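Local coordinates for alkaline serine protease AL20 (Nesterenkonia abyssinica, PDB 3CP7), which catalyses the hydrolysis of peptide bonds as a secreted alkaline serine protease of the trypsin-like class, at residues V22-N26 with G167-P172; P114-Q119 with G180-N184; D151-T157 with Y189-L194. All blocks are in the same frame, centred on the assembly; numbering follows the deposited sequence.

Contact 1 of 3, residues V22-N26 with G167-P172; sequences VCSAN and GSSGGP. With FMT (formic acid), chain C.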
ATOM      1  N   VAL A  22      -9.782   4.090 -19.261  1.00 11.75           N
ATOM      2  CA  VAL A  22      -8.511   3.723 -19.865  1.00 12.01           C
ATOM      3  C   VAL A  22      -7.373   4.586 -19.299  1.00 11.22           C
ATOM      4  O   VAL A  22      -7.580   5.716 -18.859  1.00 11.92           O
ATOM      5  CB  VAL A  22      -8.592   3.786 -21.419  1.00 12.17           C
ATOM      6  CG1 VAL A  22      -8.885   5.199 -21.909  1.00 12.56           C
ATOM      7  CG2 VAL A  22      -7.370   3.222 -22.050  1.00 17.07           C
ATOM      8  N   CYS A  23      -6.175   4.015 -19.285  1.00 10.08           N
ATOM      9  CA  CYS A  23      -4.978   4.690 -18.777  1.00  9.31           C
ATOM     10  C   CYS A  23      -3.784   4.155 -19.573  1.00  8.77           C
ATOM     11  O   CYS A  23      -3.961   3.518 -20.628  1.00  8.11           O
ATOM     12  CB  CYS A  23      -4.808   4.444 -17.264  1.00  9.45           C
ATOM     13  SG  CYS A  23      -5.455   5.751 -16.170  1.00 10.98           S
ATOM     14  N   SER A  24      -2.578   4.409 -19.073  1.00  7.78           N
ATOM     15  CA  SER A  24      -1.357   3.896 -19.680  1.00  7.87           C
ATOM     16  C   SER A  24      -0.468   3.392 -18.548  1.00  7.47           C
ATOM     17  O   SER A  24      -0.707   3.692 -17.376  1.00  7.69           O
ATOM     18  CB  SER A  24      -0.665   5.014 -20.459  1.00  8.15           C
ATOM     19  OG  SER A  24      -1.512   5.550 -21.474  1.00  8.53           O
ATOM     20  N   ALA A  25       0.561   2.622 -18.896  1.00  7.45           N
ATOM     21  CA  ALA A  25       1.510   2.122 -17.906  1.00  7.85           C
ATOM     22  C   ALA A  25       2.782   1.662 -18.596  1.00  8.03           C
ATOM     23  O   ALA A  25       2.881   1.688 -19.824  1.00  8.01           O
ATOM     24  CB  ALA A  25       0.898   0.979 -17.102  1.00  7.99           C
ATOM     25  N   ASN A  26       3.747   1.208 -17.801  1.00  7.73           N
ATOM     26  CA  ASN A  26       5.039   0.833 -18.338  1.00  8.31           C
ATOM     27  C   ASN A  26       5.695  -0.251 -17.507  1.00  8.09           C
ATOM     28  O   ASN A  26       5.751  -0.134 -16.296  1.00  7.97           O
ATOM     29  CB  ASN A  26       5.942   2.070 -18.393  1.00  8.21           C
ATOM     30  CG  ASN A  26       7.266   1.803 -19.096  1.00  8.50           C
ATOM     31  OD1 ASN A  26       7.290   1.392 -20.259  1.00  8.94           O
ATOM     32  ND2 ASN A  26       8.375   2.042 -18.392  1.00  8.53           N
ATOM     33  N   GLY A 167      -6.571   9.331 -20.738  1.00  9.98           N
ATOM     34  CA  GLY A 167      -6.120   8.031 -21.230  1.00  9.58           C
ATOM     35  C   GLY A 167      -4.606   7.948 -21.163  1.00  9.15           C
ATOM     36  O   GLY A 167      -4.044   6.847 -21.069  1.00  9.36           O
ATOM     37  N   SER A 168      -3.941   9.097 -21.238  1.00  9.13           N
ATOM     38  CA  SER A 168      -2.480   9.142 -21.158  1.00  9.02           C
ATOM     39  C   SER A 168      -1.970   8.994 -19.723  1.00  9.02           C
ATOM     40  O   SER A 168      -0.788   8.688 -19.511  1.00  8.29           O
ATOM     41  CB  SER A 168      -1.911  10.417 -21.808  1.00  9.31           C
ATOM     42  OG  SER A 168      -2.355  11.586 -21.124  1.00  9.85           O
ATOM     43  N   SER A 169      -2.842   9.207 -18.739  1.00  8.55           N
ATOM     44  CA  SER A 169      -2.419   9.099 -17.346  1.00  8.40           C
ATOM     45  C   SER A 169      -1.793   7.752 -17.091  1.00  7.72           C
ATOM     46  O   SER A 169      -2.256   6.730 -17.609  1.00  7.55           O
ATOM     47  CB  SER A 169      -3.594   9.253 -16.398  1.00  8.92           C
ATOM     48  OG  SER A 169      -4.093  10.577 -16.400  1.00 10.37           O
ATOM     49  N   GLY A 170      -0.763   7.755 -16.255  1.00  7.25           N
ATOM     50  CA  GLY A 170      -0.045   6.539 -15.924  1.00  7.45           C
ATOM     51  C   GLY A 170       1.093   6.253 -16.873  1.00  8.08           C
ATOM     52  O   GLY A 170       1.945   5.429 -16.564  1.00  8.48           O
ATOM     53  N   GLY A 171       1.105   6.914 -18.028  1.00  7.27           N
ATOM     54  CA  GLY A 171       2.190   6.727 -18.998  1.00  7.70           C
ATOM     55  C   GLY A 171       3.518   7.208 -18.446  1.00  7.51           C
ATOM     56  O   GLY A 171       3.560   8.076 -17.584  1.00  7.09           O
ATOM     57  N   PRO A 172       4.619   6.609 -18.905  1.00  7.68           N
ATOM     58  CA  PRO A 172       5.926   6.882 -18.316  1.00  7.41           C
ATOM     59  C   PRO A 172       6.553   8.204 -18.748  1.00  7.43           C
ATOM     60  O   PRO A 172       6.389   8.630 -19.902  1.00  7.95           O
ATOM     61  CB  PRO A 172       6.784   5.726 -18.831  1.00  7.54           C
ATOM     62  CG  PRO A 172       6.161   5.388 -20.161  1.00  7.95           C
ATOM     63  CD  PRO A 172       4.678   5.568 -19.950  1.00  7.83           C
TER
HETATM   64  C   FMT C 219      -6.898   9.320 -17.438  1.00 13.46           C
HETATM   65  O1  FMT C 219      -6.963   9.435 -16.202  1.00 13.54           O
HETATM   66  O2  FMT C 219      -6.033   9.880 -18.115  1.00 12.36           O
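Ser24 has OG anti to its carbonyl carbon and beside its own N (chi1 -59°), which carries the hydroxyl across to Gly167; Asn26 has CG anti to N (chi1 -173°), which lays its side chain across the Pro172 ring. Ser24 OG donates to Gly167 O at 2.9 Å, in the carbonyl plane and on a lone pair. The same buried OG also pairs with Tyr130 N. The backbone N of the same serine donates to Ser169 O (2.8 Å). These two bonds hold the leading side of the type II turn from Ser168 to Gly171 to Ser24, one just before the turn and one within it. Gly170, at positive phi, comes so near the strand that a CB there would run into Ser24 O; its own CA lies 3.3 Å from that oxygen. Asn26 CB meets Pro172 CG at 3.8 Å, the two side chains crossing at about a right angle, while its amide bonds His8, Ser113 and Gln183. A formic acid, probably a crystallisation additive, has its O2 bonded by Gly167 N (2.7 Å), by Ser169 OG (2.7 Å) and weakly by Ser169 N (3.3 Å); His41 NE2 bonds the molecule too. Two such backbone amides form the oxyanion hole of trypsin-like proteases, and the sequence GSSGGP fits the region of their nucleophile, so Ser169 is probably the nucleophile. Ser169 touches His41, whose neighbour Cys42 is disulfide-bonded to Cys23. The loop before strand 172-175 is thus braced on strand 19-27, itself between strands 9-16 and 35-38 of the first barrel.

Contact 2 of 3, residues P114-Q119 with G180-N184; sequences PIAFNQ and GGAQN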
ATOM      1  N   PRO A 114      14.537   0.726 -16.829  1.00  9.33           N
ATOM      2  CA  PRO A 114      15.073   1.010 -15.502  1.00  9.64           C
ATOM      3  C   PRO A 114      14.195   2.089 -14.866  1.00  8.94           C
ATOM      4  O   PRO A 114      13.454   2.784 -15.574  1.00  9.18           O
ATOM      5  CB  PRO A 114      16.489   1.553 -15.773  1.00 10.48           C
ATOM      6  CG  PRO A 114      16.660   1.632 -17.248  1.00 11.25           C
ATOM      7  CD  PRO A 114      15.366   1.279 -17.917  1.00  9.79           C
ATOM      8  N   ILE A 115      14.282   2.227 -13.553  1.00  8.89           N
ATOM      9  CA  ILE A 115      13.503   3.241 -12.842  1.00  9.24           C
ATOM     10  C   ILE A 115      14.448   3.941 -11.877  1.00  9.59           C
ATOM     11  O   ILE A 115      15.315   3.305 -11.274  1.00 10.73           O
ATOM     12  CB  ILE A 115      12.265   2.602 -12.161  1.00  8.97           C
ATOM     13  CG1 ILE A 115      11.367   3.660 -11.505  1.00  8.95           C
ATOM     14  CG2 ILE A 115      12.687   1.498 -11.176  1.00 11.30           C
ATOM     15  CD1 ILE A 115      10.007   3.112 -11.088  1.00  8.91           C
ATOM     16  N   ALA A 116      14.294   5.257 -11.769  1.00  9.00           N
ATOM     17  CA  ALA A 116      15.205   6.105 -10.991  1.00  9.03           C
ATOM     18  C   ALA A 116      14.430   6.976 -10.010  1.00  8.51           C
ATOM     19  O   ALA A 116      13.306   7.416 -10.291  1.00  8.79           O
ATOM     20  CB  ALA A 116      16.052   6.987 -11.917  1.00  9.68           C
ATOM     21  N   PHE A 117      15.051   7.235  -8.866  1.00  8.32           N
ATOM     22  CA  PHE A 117      14.445   8.034  -7.797  1.00  8.94           C
ATOM     23  C   PHE A 117      15.445   9.045  -7.278  1.00  9.12           C
ATOM     24  O   PHE A 117      16.670   8.885  -7.452  1.00  9.82           O
ATOM     25  CB  PHE A 117      14.004   7.126  -6.653  1.00  8.78           C
ATOM     26  CG  PHE A 117      13.177   5.959  -7.102  1.00  8.75           C
ATOM     27  CD1 PHE A 117      11.809   6.098  -7.292  1.00  8.24           C
ATOM     28  CD2 PHE A 117      13.775   4.728  -7.364  1.00  8.72           C
ATOM     29  CE1 PHE A 117      11.035   5.029  -7.729  1.00  9.43           C
ATOM     30  CE2 PHE A 117      13.006   3.645  -7.788  1.00  9.14           C
ATOM     31  CZ  PHE A 117      11.641   3.788  -7.961  1.00  9.71           C
ATOM     32  N   ASN A 118      14.924  10.078  -6.620  1.00  9.39           N
ATOM     33  CA  ASN A 118      15.774  11.096  -5.999  1.00 10.09           C
ATOM     34  C   ASN A 118      16.773  11.697  -6.971  1.00 10.21           C
ATOM     35  O   ASN A 118      17.959  11.892  -6.653  1.00 10.69           O
ATOM     36  CB  ASN A 118      16.430  10.559  -4.722  1.00 10.74           C
ATOM     37  CG  ASN A 118      15.413  10.329  -3.629  1.00 12.22           C
ATOM     38  OD1 ASN A 118      14.630  11.222  -3.307  1.00 13.37           O
ATOM     39  ND2 ASN A 118      15.397   9.131  -3.079  1.00 14.36           N
ATOM     40  N   GLN A 119      16.261  11.998  -8.158  1.00 10.48           N
ATOM     41  CA  GLN A 119      17.018  12.651  -9.212  1.00 10.32           C
ATOM     42  C   GLN A 119      16.764  14.161  -9.171  1.00 10.90           C
ATOM     43  O   GLN A 119      15.808  14.606  -8.543  1.00 10.58           O
ATOM     44  CB  GLN A 119      16.617  12.068 -10.566  1.00 10.84           C
ATOM     45  CG  GLN A 119      16.876  10.571 -10.671  1.00 11.18           C
ATOM     46  CD  GLN A 119      18.346  10.225 -10.489  1.00 13.13           C
ATOM     47  OE1 GLN A 119      19.199  10.713 -11.231  1.00 17.19           O
ATOM     48  NE2 GLN A 119      18.648   9.391  -9.507  1.00 12.77           N
ATOM     49  N   GLY A 180      14.034   4.900 -24.163  1.00 12.14           N
ATOM     50  CA  GLY A 180      15.045   4.010 -23.583  1.00 12.46           C
ATOM     51  C   GLY A 180      15.649   4.407 -22.248  1.00 12.70           C
ATOM     52  O   GLY A 180      16.343   3.605 -21.622  1.00 14.18           O
ATOM     53  N   GLY A 181      15.396   5.639 -21.807  1.00 12.73           N
ATOM     54  CA  GLY A 181      15.950   6.135 -20.547  1.00 11.85           C
ATOM     55  C   GLY A 181      15.269   5.563 -19.311  1.00 11.18           C
ATOM     56  O   GLY A 181      14.307   4.792 -19.412  1.00 11.40           O
ATOM     57  N   ALA A 182      15.777   5.933 -18.140  1.00 10.45           N
ATOM     58  CA  ALA A 182      15.176   5.504 -16.879  1.00 10.09           C
ATOM     59  C   ALA A 182      13.848   6.221 -16.662  1.00  9.64           C
ATOM     60  O   ALA A 182      13.740   7.431 -16.892  1.00  9.81           O
ATOM     61  CB  ALA A 182      16.122   5.771 -15.705  1.00 10.39           C
ATOM     62  N   GLN A 183      12.841   5.462 -16.233  1.00  8.25           N
ATOM     63  CA  GLN A 183      11.577   6.083 -15.866  1.00  8.04           C
ATOM     64  C   GLN A 183      11.736   6.871 -14.577  1.00  8.26           C
ATOM     65  O   GLN A 183      12.327   6.386 -13.612  1.00  8.31           O
ATOM     66  CB  GLN A 183      10.478   5.031 -15.708  1.00  7.99           C
ATOM     67  CG  GLN A 183       9.151   5.674 -15.312  1.00  7.65           C
ATOM     68  CD  GLN A 183       7.955   4.791 -15.523  1.00  7.99           C
ATOM     69  OE1 GLN A 183       8.070   3.640 -15.967  1.00  7.89           O
ATOM     70  NE2 GLN A 183       6.781   5.328 -15.221  1.00  6.96           N
ATOM     71  N   ASN A 184      11.202   8.088 -14.559  1.00  8.05           N
ATOM     72  CA  ASN A 184      11.385   8.952 -13.411  1.00  8.16           C
ATOM     73  C   ASN A 184      10.155   9.796 -13.038  1.00  7.76           C
ATOM     74  O   ASN A 184      10.226  10.662 -12.163  1.00  8.31           O
ATOM     75  CB  ASN A 184      12.634   9.806 -13.617  1.00  8.26           C
ATOM     76  CG  ASN A 184      13.019  10.609 -12.391  1.00  8.01           C
ATOM     77  OD1 ASN A 184      13.282  10.058 -11.300  1.00 10.55           O
ATOM     78  ND2 ASN A 184      13.103  11.921 -12.567  1.00  6.98           N
TER
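Pro114 O and Gln183 N are joined by a 2.8 Å hydrogen bond, and Ala116 N reaches Gln183 O at 2.9 Å; both are close to straight (162° and 163°). Since Gln183 bonds the residues before and after Ile115, the pair is a single bridge of parallel type. This is the tight part, and the methyl groups of Ala116 and Ala182 belong to it, CB to CB at 4.0 Å. Ile115 CA also approaches Gln183 O at 3.4 Å, and with CG1 anti to the backbone N (chi1 -175°) that branch lies alongside the same oxygen, 3.6 Å off. Ile115 then continues onto Phe203 and Tyr211, away from the bridge. The solvent side is looser. There the exposed Pro114 ring brings CD only to 4.0 Å from Gly181 O. At the far end Gln119 bends at its second torsion and folds back, NE2 donating to Phe117 O at 2.9 Å, so its amide serves its own loop while its aliphatic part merely borders Asn184. Lying between helix 105-109 and strand 124-129, the first strand of the second sheet, segment 114-119 matches the inter-barrel linker of the chymotrypsin-like fold, here tied to the start of strand 183-191.

Contact 3 of 3, residues D151-T157 with Y189-L194; sequences DPMGSST and YGYTFL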
ATOM      1  N   ASP A 151       5.587  22.915 -10.285  1.00 11.20           N
ATOM      2  CA  ASP A 151       4.150  23.097 -10.188  1.00 11.56           C
ATOM      3  C   ASP A 151       3.847  24.565  -9.860  1.00 12.08           C
ATOM      4  O   ASP A 151       4.324  25.066  -8.848  1.00 12.65           O
ATOM      5  CB  ASP A 151       3.636  22.203  -9.067  1.00 11.23           C
ATOM      6  CG  ASP A 151       2.163  22.387  -8.792  1.00 10.90           C
ATOM      7  OD1 ASP A 151       1.457  22.905  -9.685  1.00 10.92           O
ATOM      8  OD2 ASP A 151       1.721  21.994  -7.692  1.00 11.47           O
ATOM      9  N   PRO A 152       3.041  25.248 -10.703  1.00 12.57           N
ATOM     10  CA  PRO A 152       2.678  26.641 -10.370  1.00 13.42           C
ATOM     11  C   PRO A 152       1.940  26.755  -9.040  1.00 14.53           C
ATOM     12  O   PRO A 152       1.922  27.830  -8.432  1.00 15.39           O
ATOM     13  CB  PRO A 152       1.770  27.066 -11.531  1.00 13.92           C
ATOM     14  CG  PRO A 152       1.291  25.795 -12.155  1.00 13.74           C
ATOM     15  CD  PRO A 152       2.442  24.821 -11.979  1.00 12.41           C
ATOM     16  N   MET A 153       1.356  25.654  -8.583  1.00 15.12           N
ATOM     17  CA  MET A 153       0.660  25.626  -7.307  1.00 15.99           C
ATOM     18  C   MET A 153       1.592  25.422  -6.123  1.00 15.70           C
ATOM     19  O   MET A 153       1.158  25.485  -4.969  1.00 16.41           O
ATOM     20  CB  MET A 153      -0.369  24.511  -7.299  1.00 16.64           C
ATOM     21  CG  MET A 153      -1.408  24.634  -8.352  1.00 19.08           C
ATOM     22  SD  MET A 153      -2.941  24.354  -7.505  1.00 22.90           S
ATOM     23  CE  MET A 153      -2.998  25.949  -6.802  1.00  9.67           C
ATOM     24  N   GLY A 154       2.862  25.146  -6.400  1.00 14.75           N
ATOM     25  CA  GLY A 154       3.848  25.049  -5.332  1.00 14.22           C
ATOM     26  C   GLY A 154       4.046  23.677  -4.718  1.00 13.18           C
ATOM     27  O   GLY A 154       4.816  23.538  -3.768  1.00 14.25           O
ATOM     28  N   SER A 155       3.362  22.660  -5.246  1.00 11.99           N
ATOM     29  CA  SER A 155       3.608  21.299  -4.783  1.00 10.69           C
ATOM     30  C   SER A 155       4.898  20.778  -5.402  1.00 10.11           C
ATOM     31  O   SER A 155       5.517  21.454  -6.225  1.00 10.03           O
ATOM     32  CB  SER A 155       2.431  20.378  -5.132  1.00 10.56           C
ATOM     33  OG  SER A 155       2.563  19.802  -6.429  1.00 10.33           O
ATOM     34  N   SER A 156       5.284  19.564  -5.008  1.00  9.56           N
ATOM     35  CA  SER A 156       6.511  18.946  -5.517  1.00  9.47           C
ATOM     36  C   SER A 156       6.361  18.353  -6.925  1.00  9.47           C
ATOM     37  O   SER A 156       7.337  17.848  -7.497  1.00  8.92           O
ATOM     38  CB  SER A 156       7.026  17.883  -4.544  1.00  9.49           C
ATOM     39  OG  SER A 156       6.068  16.840  -4.425  1.00  8.65           O
ATOM     40  N   THR A 157       5.158  18.390  -7.500  1.00  8.76           N
ATOM     41  CA  THR A 157       5.015  17.883  -8.878  1.00  8.87           C
ATOM     42  C   THR A 157       5.766  18.778  -9.867  1.00  9.04           C
ATOM     43  O   THR A 157       6.174  19.908  -9.531  1.00  9.39           O
ATOM     44  CB  THR A 157       3.547  17.747  -9.319  1.00  9.38           C
ATOM     45  OG1 THR A 157       2.961  19.050  -9.393  1.00  9.43           O
ATOM     46  CG2 THR A 157       2.777  16.891  -8.329  1.00  9.51           C
ATOM     47  N   TYR A 189      -1.720  14.585 -14.205  1.00  8.16           N
ATOM     48  CA  TYR A 189      -2.835  15.514 -14.292  1.00  8.19           C
ATOM     49  C   TYR A 189      -2.447  16.782 -15.021  1.00  8.68           C
ATOM     50  O   TYR A 189      -1.265  17.046 -15.238  1.00  8.69           O
ATOM     51  CB  TYR A 189      -3.345  15.856 -12.877  1.00  8.50           C
ATOM     52  CG  TYR A 189      -2.419  16.748 -12.086  1.00  8.50           C
ATOM     53  CD1 TYR A 189      -1.430  16.214 -11.265  1.00  7.96           C
ATOM     54  CD2 TYR A 189      -2.546  18.138 -12.143  1.00  8.40           C
ATOM     55  CE1 TYR A 189      -0.571  17.035 -10.535  1.00  8.39           C
ATOM     56  CE2 TYR A 189      -1.696  18.970 -11.435  1.00  8.34           C
ATOM     57  CZ  TYR A 189      -0.719  18.414 -10.611  1.00  7.98           C
ATOM     58  OH  TYR A 189       0.146  19.217  -9.890  1.00  8.99           O
ATOM     59  N   GLY A 190      -3.463  17.553 -15.411  1.00  9.00           N
ATOM     60  CA  GLY A 190      -3.260  18.948 -15.807  1.00  8.99           C
ATOM     61  C   GLY A 190      -4.151  19.850 -14.974  1.00  9.11           C
ATOM     62  O   GLY A 190      -4.926  19.375 -14.125  1.00  9.03           O
ATOM     63  N   TYR A 191      -4.027  21.156 -15.213  1.00  9.19           N
ATOM     64  CA  TYR A 191      -4.940  22.124 -14.625  1.00  9.17           C
ATOM     65  C   TYR A 191      -5.858  22.677 -15.694  1.00  9.70           C
ATOM     66  O   TYR A 191      -5.435  22.917 -16.823  1.00  9.80           O
ATOM     67  CB  TYR A 191      -4.171  23.288 -14.001  1.00  9.11           C
ATOM     68  CG  TYR A 191      -3.319  22.916 -12.816  1.00  8.44           C
ATOM     69  CD1 TYR A 191      -3.889  22.528 -11.612  1.00  8.62           C
ATOM     70  CD2 TYR A 191      -1.931  23.009 -12.889  1.00  8.90           C
ATOM     71  CE1 TYR A 191      -3.090  22.193 -10.511  1.00  9.11           C
ATOM     72  CE2 TYR A 191      -1.125  22.682 -11.799  1.00  9.93           C
ATOM     73  CZ  TYR A 191      -1.712  22.263 -10.612  1.00  9.12           C
ATOM     74  OH  TYR A 191      -0.933  21.936  -9.521  1.00  9.78           O
ATOM     75  N   THR A 192      -7.110  22.928 -15.319  1.00 10.54           N
ATOM     76  CA  THR A 192      -8.093  23.473 -16.256  1.00 11.40           C
ATOM     77  C   THR A 192      -7.643  24.804 -16.872  1.00 12.04           C
ATOM     78  O   THR A 192      -7.979  25.093 -18.022  1.00 12.63           O
ATOM     79  CB  THR A 192      -9.445  23.706 -15.560  1.00 11.66           C
ATOM     80  OG1 THR A 192      -9.223  24.449 -14.357  1.00 11.81           O
ATOM     81  CG2 THR A 192     -10.106  22.374 -15.225  1.00 11.64           C
ATOM     82  N   PHE A 193      -6.876  25.597 -16.125  1.00 12.01           N
ATOM     83  CA  PHE A 193      -6.433  26.918 -16.598  1.00 13.01           C
ATOM     84  C   PHE A 193      -5.179  26.864 -17.465  1.00 13.39           C
ATOM     85  O   PHE A 193      -4.765  27.873 -18.028  1.00 13.94           O
ATOM     86  CB  PHE A 193      -6.190  27.863 -15.411  1.00 12.92           C
ATOM     87  CG  PHE A 193      -5.135  27.379 -14.452  1.00 12.49           C
ATOM     88  CD1 PHE A 193      -5.489  26.704 -13.296  1.00 11.64           C
ATOM     89  CD2 PHE A 193      -3.786  27.613 -14.693  1.00 12.89           C
ATOM     90  CE1 PHE A 193      -4.531  26.251 -12.409  1.00 12.60           C
ATOM     91  CE2 PHE A 193      -2.819  27.155 -13.820  1.00 13.00           C
ATOM     92  CZ  PHE A 193      -3.183  26.470 -12.677  1.00 12.69           C
ATOM     93  N   LEU A 194      -4.564  25.692 -17.570  1.00 12.84           N
ATOM     94  CA  LEU A 194      -3.254  25.591 -18.199  1.00 13.56           C
ATOM     95  C   LEU A 194      -3.267  24.526 -19.293  1.00 14.07           C
ATOM     96  O   LEU A 194      -2.890  23.384 -19.054  1.00 13.49           O
ATOM     97  CB  LEU A 194      -2.194  25.303 -17.125  1.00 13.40           C
ATOM     98  CG  LEU A 194      -0.709  25.389 -17.484  1.00 12.89           C
ATOM     99  CD1 LEU A 194      -0.314  26.777 -18.007  1.00 15.21           C
ATOM    100  CD2 LEU A 194       0.150  24.991 -16.297  1.00 14.74           C
TER
HETATM  101  O   HOH W   1       0.035  18.777  -6.985  1.00 12.81           O
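Tyr191 OH donates to Asp151 OD1 over 2.6 Å, meeting it on the syn side, with carboxylate and ring only 13° apart in plane. Among the hydrogen bonds, this one shares OD1 with Met153 N, which comes from the opposite face and closes an Asx turn. OD2 is likewise gripped from both faces, by Ser155 N and by Ser155 OG (2.7 Å). The four donors fix the rotation of the carboxylate and are likely to favour its charged form. A second polar link joins Thr157 OG1 and Tyr189 OH at 2.9 Å, either being a possible donor, and a water spans Ser155 OG and Tyr189 OH. The contact joins the loop between strands 142-150 and 158-161 of the second, C-terminal barrel of this chymotrypsin-like fold to the weakly bonded end of strand 183-191, with Phe199 of strand 197-200 packed against both. With an alanine in place of Asp151 the carboxylate is gone, and Tyr191 OH, Met153 N and both Ser155 donors would probably be left without this partner, the phenol losing its anchor on the loop. Apolar contacts flank the phenol. Met153 CG lies 3.3 Å from Tyr191 CZ, and the bend at chi2 (-133°) brings SD to 4.6 Å from the ring centroid, an oblique Met-aromatic contact. Pro152 CG touches Tyr191 CE2 at 4.0 Å. Within the tyrosine pair, Tyr189 CE2 sits over one face of the Tyr191 ring, offset toward its rim.

How the contacts relate
Contact 1 lies nearest the middle of the chain, its centre about 16 Å from that of contact 2 and about 18 Å from that of contact 3; the latter two centres are about 22 Å apart. Their segments alternate along the sequence: 22-26, 114-119, 151-157, 167-172, 180-184, 189-194. Contact 1 joins the first barrel to the loop leading into strand 172-175, whereas contacts 2 and 3 use opposite ends of strand 183-191, neighbour to 172-175 in the second sheet. Contacts 1 and 2 touch directly through Asn26 ND2 and Gln183 OE1. The probable catalytic loop is therefore set between the two barrels, with linker and surface-loop contacts further out.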